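Local atomic coordinates of BIFUNCTIONAL PROTEIN Proline utilization A (PutA) (Corynebacterium freiburgense, PDB entry 5UX5), a protein that catalyses the two-step oxidation of proline to glutamate, pairing an FAD-dependent proline dehydrogenase with an NAD-dependent aldehyde dehydrogenase in one polypeptide. Residues A[177-182]-A[217-222]; A[522-527]-A[608-613]; A[564-569]-A[880-885]. All coordinates share one frame; numbering follows the deposited sequence.

Contact 1 of 3, residues A[177-182]-A[217-222]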
ATOM      1  N   LEU A 177      30.031   8.099  19.283  1.00 50.59           N
ATOM      2  CA  LEU A 177      30.260   9.542  19.198  1.00 43.68           C
ATOM      3  C   LEU A 177      30.020  10.227  20.541  1.00 53.31           C
ATOM      4  O   LEU A 177      30.729  11.181  20.894  1.00 57.49           O
ATOM      5  CB  LEU A 177      29.358  10.147  18.132  1.00 38.88           C
ATOM      6  CG  LEU A 177      29.574   9.785  16.666  1.00 41.05           C
ATOM      7  CD1 LEU A 177      28.225   9.898  15.995  1.00 38.19           C
ATOM      8  CD2 LEU A 177      30.562  10.694  15.997  1.00 42.54           C
ATOM      9  N   LEU A 178      29.025   9.759  21.307  1.00 55.40           N
ATOM     10  CA  LEU A 178      28.778  10.292  22.645  1.00 53.68           C
ATOM     11  C   LEU A 178      29.890   9.918  23.634  1.00 51.03           C
ATOM     12  O   LEU A 178      29.985  10.529  24.703  1.00 52.12           O
ATOM     13  CB  LEU A 178      27.417   9.808  23.144  1.00 52.22           C
ATOM     14  CG  LEU A 178      26.641  10.728  24.078  1.00 45.18           C
ATOM     15  CD1 LEU A 178      26.534  12.099  23.456  1.00 37.93           C
ATOM     16  CD2 LEU A 178      25.267  10.148  24.311  1.00 40.80           C
ATOM     17  N   LYS A 179      30.735   8.936  23.298  1.00 42.23           N
ATOM     18  CA  LYS A 179      31.982   8.702  24.013  1.00 43.76           C
ATOM     19  C   LYS A 179      33.078   9.677  23.624  1.00 49.13           C
ATOM     20  O   LYS A 179      34.116   9.699  24.289  1.00 52.10           O
ATOM     21  CB  LYS A 179      32.516   7.287  23.763  1.00 44.78           C
ATOM     22  CG  LYS A 179      31.745   6.153  24.404  1.00 44.87           C
ATOM     23  CD  LYS A 179      32.162   4.816  23.799  1.00 48.45           C
ATOM     24  CE  LYS A 179      31.878   3.644  24.725  1.00 49.63           C
ATOM     25  NZ  LYS A 179      32.114   2.366  24.014  1.00 51.53           N
ATOM     26  N   ASN A 180      32.907  10.445  22.556  1.00 49.78           N
ATOM     27  CA  ASN A 180      33.927  11.417  22.166  1.00 51.62           C
ATOM     28  C   ASN A 180      33.755  12.692  22.986  1.00 50.99           C
ATOM     29  O   ASN A 180      32.684  13.314  22.932  1.00 46.27           O
ATOM     30  CB  ASN A 180      33.832  11.711  20.670  1.00 49.00           C
ATOM     31  CG  ASN A 180      34.920  12.651  20.173  1.00 52.06           C
ATOM     32  OD1 ASN A 180      35.606  13.311  20.946  1.00 52.40           O
ATOM     33  ND2 ASN A 180      35.082  12.702  18.867  1.00 43.97           N
ATOM     34  N   PRO A 181      34.756  13.105  23.765  1.00 51.33           N
ATOM     35  CA  PRO A 181      34.564  14.264  24.659  1.00 53.47           C
ATOM     36  C   PRO A 181      34.365  15.586  23.939  1.00 50.46           C
ATOM     37  O   PRO A 181      33.796  16.498  24.533  1.00 59.37           O
ATOM     38  CB  PRO A 181      35.848  14.285  25.485  1.00 46.14           C
ATOM     39  CG  PRO A 181      36.852  13.645  24.578  1.00 47.02           C
ATOM     40  CD  PRO A 181      36.117  12.570  23.845  1.00 46.35           C
ATOM     41  N   ARG A 182      34.818  15.738  22.695  1.00 43.91           N
ATOM     42  CA  ARG A 182      34.571  16.991  22.010  1.00 43.30           C
ATOM     43  C   ARG A 182      33.110  17.143  21.617  1.00 44.92           C
ATOM     44  O   ARG A 182      32.661  18.274  21.402  1.00 41.26           O
ATOM     45  CB  ARG A 182      35.440  17.100  20.760  1.00 43.87           C
ATOM     46  CG  ARG A 182      36.804  16.496  20.877  1.00 45.38           C
ATOM     47  CD  ARG A 182      37.604  16.677  19.591  1.00 46.01           C
ATOM     48  NE  ARG A 182      38.778  15.792  19.519  1.00 59.77           N
ATOM     49  CZ  ARG A 182      40.038  16.213  19.423  1.00 65.47           C
ATOM     50  NH1 ARG A 182      40.299  17.516  19.380  1.00 60.36           N
ATOM     51  NH2 ARG A 182      41.042  15.331  19.369  1.00 72.77           N
ATOM     52  N   TYR A 217      21.667   6.901  26.769  1.00 38.29           N
ATOM     53  CA  TYR A 217      21.453   7.996  27.707  1.00 41.16           C
ATOM     54  C   TYR A 217      22.363   7.877  28.923  1.00 43.45           C
ATOM     55  O   TYR A 217      22.790   8.888  29.478  1.00 43.53           O
ATOM     56  CB  TYR A 217      19.982   8.041  28.123  1.00 44.36           C
ATOM     57  CG  TYR A 217      19.047   8.603  27.067  1.00 45.01           C
ATOM     58  CD1 TYR A 217      18.592   7.810  26.008  1.00 44.14           C
ATOM     59  CD2 TYR A 217      18.608   9.920  27.133  1.00 40.16           C
ATOM     60  CE1 TYR A 217      17.743   8.314  25.047  1.00 34.69           C
ATOM     61  CE2 TYR A 217      17.761  10.430  26.184  1.00 34.88           C
ATOM     62  CZ  TYR A 217      17.326   9.622  25.138  1.00 34.22           C
ATOM     63  OH  TYR A 217      16.477  10.139  24.185  1.00 33.16           O
ATOM     64  N   ARG A 218      22.696   6.655  29.327  1.00 43.35           N
ATOM     65  CA  ARG A 218      23.673   6.466  30.387  1.00 45.66           C
ATOM     66  C   ARG A 218      25.000   7.082  30.002  1.00 49.23           C
ATOM     67  O   ARG A 218      25.719   7.613  30.866  1.00 44.47           O
ATOM     68  CB  ARG A 218      23.849   4.983  30.658  1.00 43.27           C
ATOM     69  CG  ARG A 218      22.740   4.431  31.448  1.00 43.55           C
ATOM     70  CD  ARG A 218      22.852   2.979  31.563  1.00 44.53           C
ATOM     71  NE  ARG A 218      21.571   2.466  31.988  1.00 44.49           N
ATOM     72  CZ  ARG A 218      21.145   1.258  31.678  1.00 51.18           C
ATOM     73  NH1 ARG A 218      21.933   0.474  30.955  1.00 55.97           N
ATOM     74  NH2 ARG A 218      19.945   0.842  32.077  1.00 50.11           N
ATOM     75  N   LEU A 219      25.379   6.949  28.720  1.00 47.87           N
ATOM     76  CA  LEU A 219      26.637   7.536  28.274  1.00 49.82           C
ATOM     77  C   LEU A 219      26.656   9.043  28.460  1.00 48.90           C
ATOM     78  O   LEU A 219      27.715   9.612  28.758  1.00 50.07           O
ATOM     79  CB  LEU A 219      26.912   7.204  26.816  1.00 46.30           C
ATOM     80  CG  LEU A 219      27.290   5.771  26.458  1.00 50.97           C
ATOM     81  CD1 LEU A 219      27.687   5.791  25.010  1.00 54.37           C
ATOM     82  CD2 LEU A 219      28.424   5.220  27.304  1.00 44.02           C
ATOM     83  N   ALA A 220      25.492   9.690  28.362  1.00 40.58           N
ATOM     84  CA  ALA A 220      25.396  11.121  28.622  1.00 41.48           C
ATOM     85  C   ALA A 220      25.420  11.450  30.111  1.00 48.06           C
ATOM     86  O   ALA A 220      25.696  12.597  30.468  1.00 52.71           O
ATOM     87  CB  ALA A 220      24.122  11.691  27.998  1.00 38.88           C
ATOM     88  N   LEU A 221      25.106  10.483  30.981  1.00 44.49           N
ATOM     89  CA  LEU A 221      25.235  10.674  32.422  1.00 48.04           C
ATOM     90  C   LEU A 221      26.657  10.448  32.925  1.00 47.34           C
ATOM     91  O   LEU A 221      26.976  10.892  34.029  1.00 52.22           O
ATOM     92  CB  LEU A 221      24.305   9.724  33.183  1.00 48.82           C
ATOM     93  CG  LEU A 221      22.785   9.784  33.080  1.00 52.00           C
ATOM     94  CD1 LEU A 221      22.169   8.630  33.866  1.00 43.29           C
ATOM     95  CD2 LEU A 221      22.257  11.119  33.584  1.00 51.09           C
ATOM     96  N   GLN A 222      27.494   9.714  32.182  1.00 49.26           N
ATOM     97  CA  GLN A 222      28.852   9.431  32.643  1.00 57.74           C
ATOM     98  C   GLN A 222      29.806  10.596  32.409  1.00 59.21           C
ATOM     99  O   GLN A 222      30.929  10.566  32.920  1.00 67.17           O
ATOM    100  CB  GLN A 222      29.358   8.128  31.993  1.00 63.53           C
ATOM    101  CG  GLN A 222      30.785   8.089  31.414  1.00 69.73           C
ATOM    102  CD  GLN A 222      31.000   6.889  30.466  1.00 81.02           C
ATOM    103  OE1 GLN A 222      30.521   5.775  30.725  1.00 78.51           O
ATOM    104  NE2 GLN A 222      31.704   7.127  29.356  1.00 81.97           N
TER
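Leu219 carries its CG beside the backbone N (chi1 -71°) and Lys179 does the same (chi1 -71°), which lets the lysine, in the turn that follows helix 164-178, meet the leucine of helix 202-221; a chi1 of -149° points CD2 of Leu178 at the same helix. That methyl does most of the work. It lies 4.2 Å from Leu219 CB and 4.2 Å from Ala220 CB, and the backbone N of Ala220 is about as near. The small methyl of Ala220 suits the place because it allows the leucine branch to come right up to the helix backbone. Farther out, Lys179 CG lies 4.1 Å from Leu219 CD1. Lysine fits this outer position well: its first methylenes cover the leucine, while the extended chain carries NZ onward to a salt bridge with Glu176.

The segments lie at the C-terminal part of helix 164-178, running on into a turn, and on helix 202-221, neighbours on the outside of the proline dehydrogenase barrel. Beneath them runs strand 228-232. In the turn, Asn180 closes an Asx turn, its OD1 accepting from Arg182 N at 3.1 Å with the donor above the carbonyl plane.

The segments are held to each other by van der Waals contact and the burial of apolar surface, and directional bonding comes from residues around them: Leu178 O accepts from Arg223, and Arg218 pairs with Glu254. Leu178 and Ala220 thus pack inward on Ile229, while Leu219, partly exposed, is sheltered by the lysine methylenes at the outer margin.

Contact 2 of 3, residues A[522-527]-A[608-613]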
ATOM      1  N   ALA A 522     -29.572   0.532  -3.985  1.00 30.18           N
ATOM      2  CA  ALA A 522     -29.797   1.014  -2.631  1.00 28.61           C
ATOM      3  C   ALA A 522     -29.361  -0.011  -1.598  1.00 33.23           C
ATOM      4  O   ALA A 522     -28.829   0.350  -0.540  1.00 38.21           O
ATOM      5  CB  ALA A 522     -31.268   1.382  -2.456  1.00 28.46           C
ATOM      6  N   LEU A 523     -29.618  -1.291  -1.865  1.00 27.10           N
ATOM      7  CA  LEU A 523     -29.175  -2.327  -0.947  1.00 27.15           C
ATOM      8  C   LEU A 523     -27.656  -2.388  -0.898  1.00 33.26           C
ATOM      9  O   LEU A 523     -27.073  -2.493   0.188  1.00 34.07           O
ATOM     10  CB  LEU A 523     -29.748  -3.681  -1.347  1.00 29.06           C
ATOM     11  CG  LEU A 523     -31.234  -3.904  -1.077  1.00 28.52           C
ATOM     12  CD1 LEU A 523     -31.621  -5.268  -1.513  1.00 28.59           C
ATOM     13  CD2 LEU A 523     -31.557  -3.713   0.356  1.00 29.57           C
ATOM     14  N   LEU A 524     -26.987  -2.312  -2.057  1.00 25.91           N
ATOM     15  CA  LEU A 524     -25.531  -2.395  -2.028  1.00 29.10           C
ATOM     16  C   LEU A 524     -24.931  -1.219  -1.263  1.00 36.93           C
ATOM     17  O   LEU A 524     -24.040  -1.405  -0.421  1.00 32.65           O
ATOM     18  CB  LEU A 524     -24.978  -2.456  -3.441  1.00 27.98           C
ATOM     19  CG  LEU A 524     -25.282  -3.796  -4.093  1.00 33.80           C
ATOM     20  CD1 LEU A 524     -25.031  -3.777  -5.632  1.00 29.00           C
ATOM     21  CD2 LEU A 524     -24.469  -4.843  -3.410  1.00 23.31           C
ATOM     22  N   GLN A 525     -25.455  -0.010  -1.492  1.00 38.79           N
ATOM     23  CA  GLN A 525     -24.911   1.163  -0.830  1.00 30.24           C
ATOM     24  C   GLN A 525     -25.113   1.051   0.667  1.00 31.62           C
ATOM     25  O   GLN A 525     -24.211   1.357   1.453  1.00 34.24           O
ATOM     26  CB  GLN A 525     -25.567   2.429  -1.381  1.00 37.35           C
ATOM     27  CG  GLN A 525     -25.241   2.757  -2.846  1.00 41.09           C
ATOM     28  CD  GLN A 525     -23.800   3.196  -3.062  1.00 54.70           C
ATOM     29  OE1 GLN A 525     -23.028   3.354  -2.111  1.00 63.31           O
ATOM     30  NE2 GLN A 525     -23.432   3.401  -4.321  1.00 61.11           N
ATOM     31  N   ARG A 526     -26.267   0.536   1.068  1.00 32.25           N
ATOM     32  CA  ARG A 526     -26.528   0.313   2.478  1.00 31.67           C
ATOM     33  C   ARG A 526     -25.623  -0.785   3.028  1.00 39.95           C
ATOM     34  O   ARG A 526     -25.154  -0.705   4.175  1.00 35.43           O
ATOM     35  CB  ARG A 526     -27.999  -0.052   2.652  1.00 29.74           C
ATOM     36  CG  ARG A 526     -28.684   0.762   3.706  1.00 52.89           C
ATOM     37  CD  ARG A 526     -30.102   1.022   3.300  1.00 62.61           C
ATOM     38  NE  ARG A 526     -30.910  -0.170   3.486  1.00 70.70           N
ATOM     39  CZ  ARG A 526     -31.797  -0.596   2.601  1.00 75.33           C
ATOM     40  NH1 ARG A 526     -31.970   0.075   1.462  1.00 70.98           N
ATOM     41  NH2 ARG A 526     -32.496  -1.696   2.850  1.00 76.49           N
ATOM     42  N   ALA A 527     -25.366  -1.821   2.218  1.00 38.91           N
ATOM     43  CA  ALA A 527     -24.463  -2.885   2.636  1.00 29.76           C
ATOM     44  C   ALA A 527     -23.072  -2.342   2.897  1.00 30.89           C
ATOM     45  O   ALA A 527     -22.387  -2.781   3.825  1.00 33.19           O
ATOM     46  CB  ALA A 527     -24.427  -3.988   1.583  1.00 25.52           C
ATOM     47  N   SER A 608     -22.850 -10.440  -8.002  1.00 29.20           N
ATOM     48  CA  SER A 608     -24.056 -11.147  -8.410  1.00 22.68           C
ATOM     49  C   SER A 608     -25.289 -10.284  -8.198  1.00 31.06           C
ATOM     50  O   SER A 608     -26.161 -10.203  -9.076  1.00 36.37           O
ATOM     51  CB  SER A 608     -24.196 -12.452  -7.619  1.00 23.03           C
ATOM     52  OG  SER A 608     -23.099 -13.322  -7.821  1.00 35.88           O
ATOM     53  N   LEU A 609     -25.401  -9.672  -7.010  1.00 28.01           N
ATOM     54  CA  LEU A 609     -26.546  -8.813  -6.731  1.00 28.91           C
ATOM     55  C   LEU A 609     -26.607  -7.651  -7.711  1.00 27.15           C
ATOM     56  O   LEU A 609     -27.662  -7.376  -8.287  1.00 36.45           O
ATOM     57  CB  LEU A 609     -26.514  -8.293  -5.296  1.00 24.33           C
ATOM     58  CG  LEU A 609     -26.701  -9.226  -4.110  1.00 30.52           C
ATOM     59  CD1 LEU A 609     -26.904  -8.349  -2.907  1.00 31.06           C
ATOM     60  CD2 LEU A 609     -27.905 -10.113  -4.308  1.00 34.94           C
ATOM     61  N   ALA A 610     -25.486  -6.958  -7.912  1.00 22.46           N
ATOM     62  CA  ALA A 610     -25.453  -5.871  -8.882  1.00 32.96           C
ATOM     63  C   ALA A 610     -25.908  -6.324 -10.278  1.00 37.84           C
ATOM     64  O   ALA A 610     -26.578  -5.576 -10.998  1.00 32.86           O
ATOM     65  CB  ALA A 610     -24.045  -5.292  -8.937  1.00 24.74           C
ATOM     66  N   ALA A 611     -25.555  -7.541 -10.680  1.00 34.24           N
ATOM     67  CA  ALA A 611     -25.951  -7.999 -12.001  1.00 24.49           C
ATOM     68  C   ALA A 611     -27.437  -8.285 -12.060  1.00 31.89           C
ATOM     69  O   ALA A 611     -28.040  -8.208 -13.137  1.00 34.85           O
ATOM     70  CB  ALA A 611     -25.153  -9.238 -12.390  1.00 21.63           C
ATOM     71  N   GLY A 612     -28.049  -8.610 -10.927  1.00 32.06           N
ATOM     72  CA  GLY A 612     -29.447  -8.992 -10.953  1.00 23.99           C
ATOM     73  C   GLY A 612     -29.755 -10.409 -10.518  1.00 28.00           C
ATOM     74  O   GLY A 612     -30.905 -10.850 -10.601  1.00 37.53           O
ATOM     75  N   ALA A 613     -28.749 -11.137 -10.061  1.00 30.03           N
ATOM     76  CA  ALA A 613     -28.926 -12.520  -9.645  1.00 31.92           C
ATOM     77  C   ALA A 613     -29.096 -12.627  -8.135  1.00 32.78           C
ATOM     78  O   ALA A 613     -28.819 -11.688  -7.384  1.00 41.91           O
ATOM     79  CB  ALA A 613     -27.734 -13.361 -10.095  1.00 30.96           C
TER
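Two helices of the aldehyde dehydrogenase module, 517-533 and 599-611, are joined here through a small buried patch in which Leu524 of the first meets Leu609 and Ala610 of the second. The two methyls of Leu524 divide the work. CD1 reaches the backbone of the partner helix, 3.8 Å from Ala610 CB and 3.9 Å from Ala610 CA, whereas CD2 turns to the neighbouring side chain and lies 4.3 Å from Leu609 CD1. With CG beside the backbone N (chi1 -71°), Leu524 projects toward helix 599-611, and the absence of anything beyond CB on Ala610 is what permits such a close approach. Leucine suits the first position because its forked end can touch two residues at once; Leu609 meets the second methyl with a branch of its own.

Helix 599-611 stops soon after the contact. Gly612 is the first residue to leave helical geometry, and its positive phi of 117° belongs to a Schellman motif, whose two bonds run from Ala613 N to Ser608 O at 2.9 Å and from Gly612 N to Leu609 O, also at 2.9 Å. A side chain at these backbone angles would be pressed against the carbonyl O of Ala611, so glycine is the natural residue for the turn. The chain then enters strand 614-618, which pairs in parallel with strand 580-591; helix 599-611 is thus the connection of a beta-alpha-beta crossover in the Rossmann-type part of the module. Ser608 and Ala613 both rest on Val588 of the earlier strand. Helix 550-574 also contributes, with Ala568 against Leu524 and with Tyr567 and Ala571 against Ala610, while Phe606 packs on Leu524 and Leu643 covers Leu609.

Contact 3 of 3, residues A[564-569]-A[880-885]. With SO4 (sulfate ion), chain G.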
ATOM      1  N   ALA A 564     -18.927  -3.211  -2.842  1.00 29.46           N
ATOM      2  CA  ALA A 564     -20.348  -2.880  -2.832  1.00 27.00           C
ATOM      3  C   ALA A 564     -20.618  -1.579  -3.578  1.00 27.60           C
ATOM      4  O   ALA A 564     -21.541  -1.504  -4.391  1.00 37.63           O
ATOM      5  CB  ALA A 564     -20.866  -2.797  -1.399  1.00 22.37           C
ATOM      6  N   ARG A 565     -19.816  -0.543  -3.328  1.00 32.77           N
ATOM      7  CA  ARG A 565     -20.053   0.744  -3.985  1.00 31.54           C
ATOM      8  C   ARG A 565     -19.686   0.699  -5.465  1.00 29.04           C
ATOM      9  O   ARG A 565     -20.448   1.181  -6.311  1.00 29.87           O
ATOM     10  CB  ARG A 565     -19.268   1.849  -3.277  1.00 25.22           C
ATOM     11  CG  ARG A 565     -19.793   2.145  -1.893  1.00 21.95           C
ATOM     12  CD  ARG A 565     -19.525   3.585  -1.464  1.00 24.15           C
ATOM     13  NE  ARG A 565     -19.143   3.594  -0.055  1.00 40.04           N
ATOM     14  CZ  ARG A 565     -19.996   3.537   0.959  1.00 45.92           C
ATOM     15  NH1 ARG A 565     -19.520   3.501   2.196  1.00 38.73           N
ATOM     16  NH2 ARG A 565     -21.316   3.526   0.732  1.00 51.27           N
ATOM     17  N   TYR A 566     -18.554   0.086  -5.798  1.00 20.36           N
ATOM     18  CA  TYR A 566     -18.134   0.003  -7.192  1.00 28.27           C
ATOM     19  C   TYR A 566     -19.137  -0.793  -8.026  1.00 33.86           C
ATOM     20  O   TYR A 566     -19.559  -0.341  -9.094  1.00 29.36           O
ATOM     21  CB  TYR A 566     -16.750  -0.624  -7.288  1.00 22.73           C
ATOM     22  CG  TYR A 566     -16.205  -0.621  -8.688  1.00 19.40           C
ATOM     23  CD1 TYR A 566     -15.847   0.563  -9.279  1.00 22.35           C
ATOM     24  CD2 TYR A 566     -16.034  -1.797  -9.422  1.00 24.29           C
ATOM     25  CE1 TYR A 566     -15.339   0.614 -10.553  1.00 34.68           C
ATOM     26  CE2 TYR A 566     -15.503  -1.759 -10.736  1.00 19.18           C
ATOM     27  CZ  TYR A 566     -15.165  -0.543 -11.289  1.00 35.92           C
ATOM     28  OH  TYR A 566     -14.646  -0.412 -12.560  1.00 34.26           O
ATOM     29  N   TYR A 567     -19.522  -1.991  -7.563  1.00 31.49           N
ATOM     30  CA  TYR A 567     -20.431  -2.806  -8.369  1.00 31.74           C
ATOM     31  C   TYR A 567     -21.820  -2.197  -8.411  1.00 33.74           C
ATOM     32  O   TYR A 567     -22.561  -2.435  -9.371  1.00 30.52           O
ATOM     33  CB  TYR A 567     -20.489  -4.261  -7.881  1.00 28.64           C
ATOM     34  CG  TYR A 567     -19.173  -5.036  -8.046  1.00 29.16           C
ATOM     35  CD1 TYR A 567     -18.313  -4.787  -9.113  1.00 22.15           C
ATOM     36  CD2 TYR A 567     -18.789  -6.003  -7.120  1.00 30.73           C
ATOM     37  CE1 TYR A 567     -17.107  -5.486  -9.248  1.00 19.59           C
ATOM     38  CE2 TYR A 567     -17.585  -6.713  -7.259  1.00 31.74           C
ATOM     39  CZ  TYR A 567     -16.748  -6.448  -8.327  1.00 28.65           C
ATOM     40  OH  TYR A 567     -15.548  -7.137  -8.466  1.00 30.52           O
ATOM     41  N   ALA A 568     -22.184  -1.400  -7.400  1.00 36.10           N
ATOM     42  CA  ALA A 568     -23.416  -0.613  -7.494  1.00 33.49           C
ATOM     43  C   ALA A 568     -23.369   0.355  -8.677  1.00 37.60           C
ATOM     44  O   ALA A 568     -24.305   0.412  -9.483  1.00 43.09           O
ATOM     45  CB  ALA A 568     -23.664   0.138  -6.194  1.00 36.02           C
ATOM     46  N   ARG A 569     -22.283   1.127  -8.797  1.00 39.20           N
ATOM     47  CA  ARG A 569     -22.123   2.010  -9.949  1.00 33.46           C
ATOM     48  C   ARG A 569     -22.136   1.219 -11.247  1.00 35.49           C
ATOM     49  O   ARG A 569     -22.750   1.648 -12.227  1.00 40.96           O
ATOM     50  CB  ARG A 569     -20.823   2.819  -9.850  1.00 30.12           C
ATOM     51  CG  ARG A 569     -20.955   4.247  -9.321  1.00 46.23           C
ATOM     52  CD  ARG A 569     -19.559   4.909  -9.183  1.00 68.27           C
ATOM     53  NE  ARG A 569     -18.593   4.386 -10.167  1.00 78.33           N
ATOM     54  CZ  ARG A 569     -17.344   4.833 -10.351  1.00 70.71           C
ATOM     55  NH1 ARG A 569     -16.854   5.841  -9.623  1.00 59.48           N
ATOM     56  NH2 ARG A 569     -16.584   4.258 -11.284  1.00 67.61           N
ATOM     57  N   ALA A 880      -4.055  -4.683  -4.153  1.00 32.62           N
ATOM     58  CA  ALA A 880      -4.808  -4.085  -5.242  1.00 27.09           C
ATOM     59  C   ALA A 880      -6.048  -3.435  -4.698  1.00 27.34           C
ATOM     60  O   ALA A 880      -6.756  -4.025  -3.880  1.00 32.22           O
ATOM     61  CB  ALA A 880      -5.197  -5.130  -6.274  1.00 31.84           C
ATOM     62  N   ILE A 881      -6.280  -2.196  -5.106  1.00 29.95           N
ATOM     63  CA  ILE A 881      -7.409  -1.425  -4.618  1.00 19.25           C
ATOM     64  C   ILE A 881      -8.440  -1.304  -5.734  1.00 27.32           C
ATOM     65  O   ILE A 881      -8.106  -0.944  -6.871  1.00 26.42           O
ATOM     66  CB  ILE A 881      -6.950  -0.063  -4.077  1.00 19.23           C
ATOM     67  CG1 ILE A 881      -6.290  -0.286  -2.692  1.00 19.44           C
ATOM     68  CG2 ILE A 881      -8.126   0.845  -3.941  1.00 21.38           C
ATOM     69  CD1 ILE A 881      -5.303   0.731  -2.296  1.00 19.50           C
ATOM     70  N   VAL A 882      -9.696  -1.596  -5.393  1.00 26.17           N
ATOM     71  CA  VAL A 882     -10.834  -1.571  -6.299  1.00 19.03           C
ATOM     72  C   VAL A 882     -10.755  -0.355  -7.204  1.00 22.91           C
ATOM     73  O   VAL A 882     -10.442   0.749  -6.761  1.00 28.59           O
ATOM     74  CB  VAL A 882     -12.157  -1.557  -5.525  1.00 19.17           C
ATOM     75  CG1 VAL A 882     -13.291  -1.248  -6.474  1.00 36.82           C
ATOM     76  CG2 VAL A 882     -12.383  -2.873  -4.841  1.00 19.38           C
ATOM     77  N   GLN A 883     -10.946  -0.584  -8.494  1.00 18.92           N
ATOM     78  CA  GLN A 883     -10.957   0.435  -9.533  1.00 27.94           C
ATOM     79  C   GLN A 883      -9.595   1.066  -9.793  1.00 34.55           C
ATOM     80  O   GLN A 883      -9.297   1.415 -10.938  1.00 36.61           O
ATOM     81  CB  GLN A 883     -11.992   1.501  -9.220  1.00 24.28           C
ATOM     82  CG  GLN A 883     -12.188   2.397 -10.387  1.00 35.67           C
ATOM     83  CD  GLN A 883     -12.938   3.650 -10.019  1.00 47.56           C
ATOM     84  OE1 GLN A 883     -13.878   4.041 -10.718  1.00 49.83           O
ATOM     85  NE2 GLN A 883     -12.535   4.289  -8.914  1.00 45.24           N
ATOM     86  N   ARG A 884      -8.761   1.232  -8.758  1.00 41.24           N
ATOM     87  CA  ARG A 884      -7.386   1.679  -8.984  1.00 29.97           C
ATOM     88  C   ARG A 884      -6.597   0.619  -9.730  1.00 26.79           C
ATOM     89  O   ARG A 884      -5.924   0.915 -10.718  1.00 28.08           O
ATOM     90  CB  ARG A 884      -6.691   1.993  -7.665  1.00 32.89           C
ATOM     91  CG  ARG A 884      -7.004   3.314  -7.029  1.00 36.76           C
ATOM     92  CD  ARG A 884      -5.984   3.593  -5.943  1.00 33.89           C
ATOM     93  NE  ARG A 884      -6.461   4.518  -4.924  1.00 38.41           N
ATOM     94  CZ  ARG A 884      -5.810   4.748  -3.786  1.00 29.51           C
ATOM     95  NH1 ARG A 884      -4.682   4.118  -3.540  1.00 28.47           N
ATOM     96  NH2 ARG A 884      -6.291   5.591  -2.891  1.00 24.99           N
ATOM     97  N   GLN A 885      -6.598  -0.607  -9.206  1.00 33.35           N
ATOM     98  CA  GLN A 885      -5.935  -1.763  -9.818  1.00 34.68           C
ATOM     99  C   GLN A 885      -6.969  -2.878  -9.855  1.00 35.61           C
ATOM    100  O   GLN A 885      -7.067  -3.684  -8.918  1.00 40.84           O
ATOM    101  CB  GLN A 885      -4.686  -2.187  -9.042  1.00 32.02           C
ATOM    102  CG  GLN A 885      -3.662  -1.074  -8.859  1.00 31.23           C
ATOM    103  CD  GLN A 885      -3.825  -0.376  -7.520  1.00 32.42           C
ATOM    104  OE1 GLN A 885      -4.396  -0.950  -6.581  1.00 32.06           O
ATOM    105  NE2 GLN A 885      -3.359   0.881  -7.432  1.00 26.97           N
TER
HETATM  106  S   SO4 G2003      -4.262  -8.519  -3.651  1.00 64.74           S
HETATM  107  O1  SO4 G2003      -3.876  -8.020  -2.328  1.00 74.69           O
HETATM  108  O2  SO4 G2003      -3.573  -7.654  -4.609  1.00 54.83           O
HETATM  109  O3  SO4 G2003      -5.730  -8.530  -3.830  1.00 66.54           O
HETATM  110  O4  SO4 G2003      -3.812  -9.896  -3.782  1.00 65.18           O
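Apolar contact makes up the larger share of the meeting between Tyr566 and the loop residues Val882 and Gln883. Val882 CG1 sits 3.6 Å from Tyr566 CB, close to the root of the ring, and the methylenes of Gln883 reach farther along it, CG lying 3.6 Å from Tyr566 CE1. The ring is directed at the loop because CG stands anti to the backbone N (chi1 -175°). Tyrosine suits the site because its CB and ring carbons can meet a compact valine at one point and the aliphatic part of a glutamine at another; the amide plane of that glutamine is turned 70° from the ring.

Polar bonding begins where the glutamine ends. Its extended chain brings OE1 to Arg569, and NH2 donates to it at 2.8 Å; the bond is bent, with an N-H...O angle of 134°, and the donor is tilted from the carbonyl plane. Arg569 also forms a cation-pi pair with Phe467. Within the loop, Gln885 OE1 receives Ile881 N at 2.7 Å, a fairly straight bond that ties the two ends of the turn together.

Anion binding occupies the other end of the segment. Ala880 N donates to O2 of a sulfate ion at 3.0 Å; Ser726 OG and Gly879 N bind the same ion, which probably came from the crystallisation liquor.

The loop runs between strands 870-873 and 890-891 and lies against helix 550-574, with Val882 also touching Phe563 of that helix. Elsewhere on the helix, Tyr567 packs on helix 599-611 and Ala568 on helix 517-533.

How the contacts relate
Contact 1 comes first along the chain and belongs to the proline dehydrogenase barrel, with its parallel strands; contacts 2 and 3 lie within the aldehyde dehydrogenase range, on the opposite side of the chain's centre. Their centres are 65 and 56 Å from that of contact 1, which therefore belongs to a separate part of the chain, with about 35 Å between its nearest atoms and those of contact 3. Contacts 2 and 3, centred 13 Å apart, interleave in sequence and touch directly. Helix 550-574 lies beside both helices of contact 2, with Ala610 packing on Tyr567, and also meets the late loop 880-885. Three helices and a distant loop thereby form one continuous packed region.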